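Local atomic coordinates of activator of Hsp90 ATPase homologue 1/2-like C-terminal domain-containing protein (Staphylococcus saprophyticus subsp. saprophyticus, PDB entry 3Q6A), a protein that is of unknown function but belongs to the AHA1 family, whose fold, related to that of Bet v 1, suggests a role in binding a partner protein or small molecule. Residues 6-11 and 82-87. Numbering follows the deposited sequence.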
loop_
_atom_site.group_PDB
_atom_site.type_symbol
_atom_site.label_atom_id
_atom_site.label_comp_id
_atom_site.label_asym_id
_atom_site.label_seq_id
_atom_site.Cartn_x
_atom_site.Cartn_y
_atom_site.Cartn_z
ATOM N N LYS D 6 1.849 -7.357 -7.155
ATOM C CA LYS D 6 1.490 -6.800 -8.455
ATOM C C LYS D 6 0.651 -5.553 -8.272
ATOM O O LYS D 6 -0.227 -5.518 -7.407
ATOM C CB LYS D 6 0.713 -7.832 -9.278
ATOM C CG LYS D 6 1.539 -9.034 -9.709
ATOM C CD LYS D 6 0.736 -10.002 -10.569
ATOM C CE LYS D 6 1.628 -11.125 -11.078
ATOM N NZ LYS D 6 0.899 -12.093 -11.945
HETATM N N MSE D 7 0.933 -4.523 -9.066
HETATM C CA MSE D 7 0.194 -3.264 -8.981
HETATM C C MSE D 7 -0.088 -2.699 -10.369
HETATM O O MSE D 7 0.816 -2.558 -11.187
HETATM C CB MSE D 7 0.984 -2.221 -8.192
HETATM C CG MSE D 7 0.254 -0.880 -8.028
HETATM SE SE MSE D 7 -1.176 -0.967 -6.895
HETATM C CE MSE D 7 -0.283 -1.084 -5.250
ATOM N N GLN D 8 -1.347 -2.373 -10.614
ATOM C CA GLN D 8 -1.748 -1.786 -11.885
ATOM C C GLN D 8 -1.503 -0.289 -11.820
ATOM O O GLN D 8 -1.828 0.356 -10.821
ATOM C CB GLN D 8 -3.234 -2.072 -12.154
ATOM C CG GLN D 8 -3.839 -1.185 -13.234
ATOM C CD GLN D 8 -3.322 -1.489 -14.633
ATOM O OE1 GLN D 8 -3.227 -0.588 -15.466
ATOM N NE2 GLN D 8 -3.011 -2.762 -14.905
ATOM N N VAL D 9 -0.877 0.253 -12.862
ATOM C CA VAL D 9 -0.610 1.680 -12.959
ATOM C C VAL D 9 -1.097 2.101 -14.350
ATOM O O VAL D 9 -0.630 1.577 -15.363
ATOM C CB VAL D 9 0.883 2.006 -12.820
ATOM C CG1 VAL D 9 1.047 3.494 -12.724
ATOM C CG2 VAL D 9 1.471 1.315 -11.571
ATOM N N ASP D 10 -2.022 3.057 -14.387
ATOM C CA ASP D 10 -2.643 3.492 -15.642
ATOM C C ASP D 10 -1.863 4.434 -16.561
ATOM O O ASP D 10 -2.368 5.491 -16.969
ATOM C CB ASP D 10 -4.020 4.101 -15.342
ATOM C CG ASP D 10 -4.964 3.122 -14.651
ATOM O OD1 ASP D 10 -4.708 1.895 -14.641
ATOM O OD2 ASP D 10 -6.001 3.581 -14.122
ATOM N N VAL D 11 -0.626 4.053 -16.879
ATOM C CA VAL D 11 0.224 4.824 -17.789
ATOM C C VAL D 11 1.012 3.806 -18.598
ATOM O O VAL D 11 1.072 2.645 -18.224
ATOM C CB VAL D 11 1.226 5.750 -17.056
ATOM C CG1 VAL D 11 0.488 6.821 -16.279
ATOM C CG2 VAL D 11 2.117 4.937 -16.148
ATOM N N GLU D 82 4.737 -5.299 -17.346
ATOM C CA GLU D 82 3.946 -5.937 -18.399
ATOM C C GLU D 82 2.836 -4.999 -18.852
ATOM O O GLU D 82 2.318 -4.187 -18.073
ATOM C CB GLU D 82 3.281 -7.222 -17.911
ATOM C CG GLU D 82 4.191 -8.344 -17.482
ATOM C CD GLU D 82 3.393 -9.548 -17.023
ATOM O OE1 GLU D 82 2.534 -9.375 -16.132
ATOM O OE2 GLU D 82 3.613 -10.662 -17.550
ATOM N N GLU D 83 2.456 -5.106 -20.118
ATOM C CA GLU D 83 1.391 -4.250 -20.606
ATOM C C GLU D 83 0.049 -4.792 -20.164
ATOM O O GLU D 83 -0.137 -6.014 -20.056
ATOM C CB GLU D 83 1.428 -4.165 -22.142
ATOM C CG GLU D 83 2.538 -3.298 -22.685
ATOM C CD GLU D 83 2.319 -2.949 -24.142
ATOM O OE1 GLU D 83 2.422 -3.859 -24.985
ATOM O OE2 GLU D 83 2.026 -1.767 -24.436
ATOM N N SER D 84 -0.886 -3.879 -19.899
ATOM C CA SER D 84 -2.260 -4.236 -19.552
ATOM C C SER D 84 -3.156 -3.228 -20.286
ATOM O O SER D 84 -2.690 -2.186 -20.753
ATOM C CB SER D 84 -2.520 -4.163 -18.031
ATOM O OG SER D 84 -2.386 -2.848 -17.541
ATOM N N GLU D 85 -4.437 -3.547 -20.394
ATOM C CA GLU D 85 -5.391 -2.676 -21.068
ATOM C C GLU D 85 -5.278 -1.199 -20.660
ATOM O O GLU D 85 -5.066 -0.329 -21.505
ATOM C CB GLU D 85 -6.813 -3.184 -20.783
ATOM C CG GLU D 85 -7.903 -2.537 -21.622
ATOM C CD GLU D 85 -9.298 -2.793 -21.069
ATOM O OE1 GLU D 85 -9.629 -3.966 -20.785
ATOM O OE2 GLU D 85 -10.064 -1.818 -20.924
ATOM N N ALA D 86 -5.392 -0.910 -19.364
ATOM C CA ALA D 86 -5.352 0.466 -18.904
ATOM C C ALA D 86 -3.949 1.033 -18.748
ATOM O O ALA D 86 -3.767 2.226 -18.468
ATOM C CB ALA D 86 -6.147 0.597 -17.588
ATOM N N GLY D 87 -2.946 0.184 -18.943
ATOM C CA GLY D 87 -1.593 0.673 -18.832
ATOM C C GLY D 87 -0.502 -0.347 -18.590
ATOM O O GLY D 87 -0.037 -1.024 -19.509
HETATM O O HOH W 1 0.610 -10.101 -14.500
#
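The side-chain amide of Gln8 ends beside the hydroxyl of Ser84, its CD 3.3 Å from Ser84 OG, where the end of strand 3-9, outermost in the antiparallel sheet of this chain, meets the two-residue hairpin between strands 75-84 and 87-94 in this Bet v 1-like fold. CG of Gln8 stands anti to the backbone N (chi1 164°) and the chain is bent at chi2 (70°); the side chains of Gln8 and Ser84 both touch Val89 of the intervening strand 87-94. The methyl of Ala86 comes alongside the carboxylate of Asp10, CB lying 3.5 Å from OD1. Next to it, a CA-H...O contact runs from Asp10 CA to Ala86 O, 3.3 Å long and bent to 129° at the hydrogen. Asp10 centres an inverse gamma turn, and a type I turn runs from Ser84 to Gly87, closed by reciprocal backbone hydrogen bonds between these two residues; it ends on Gly87, whose backbone angles suit glycine. Further out, Glu124 of helix 102-125 accepts a hydrogen bond from Asp10 N, while Lys120 of that helix donates one to Gln8 O. Toward solvent, the oppositely charged ends of Lys6 and Glu82 are joined through one water, which donates to Glu82 OE1 at 2.6 Å and accepts from Lys6 NZ at 3.3 Å.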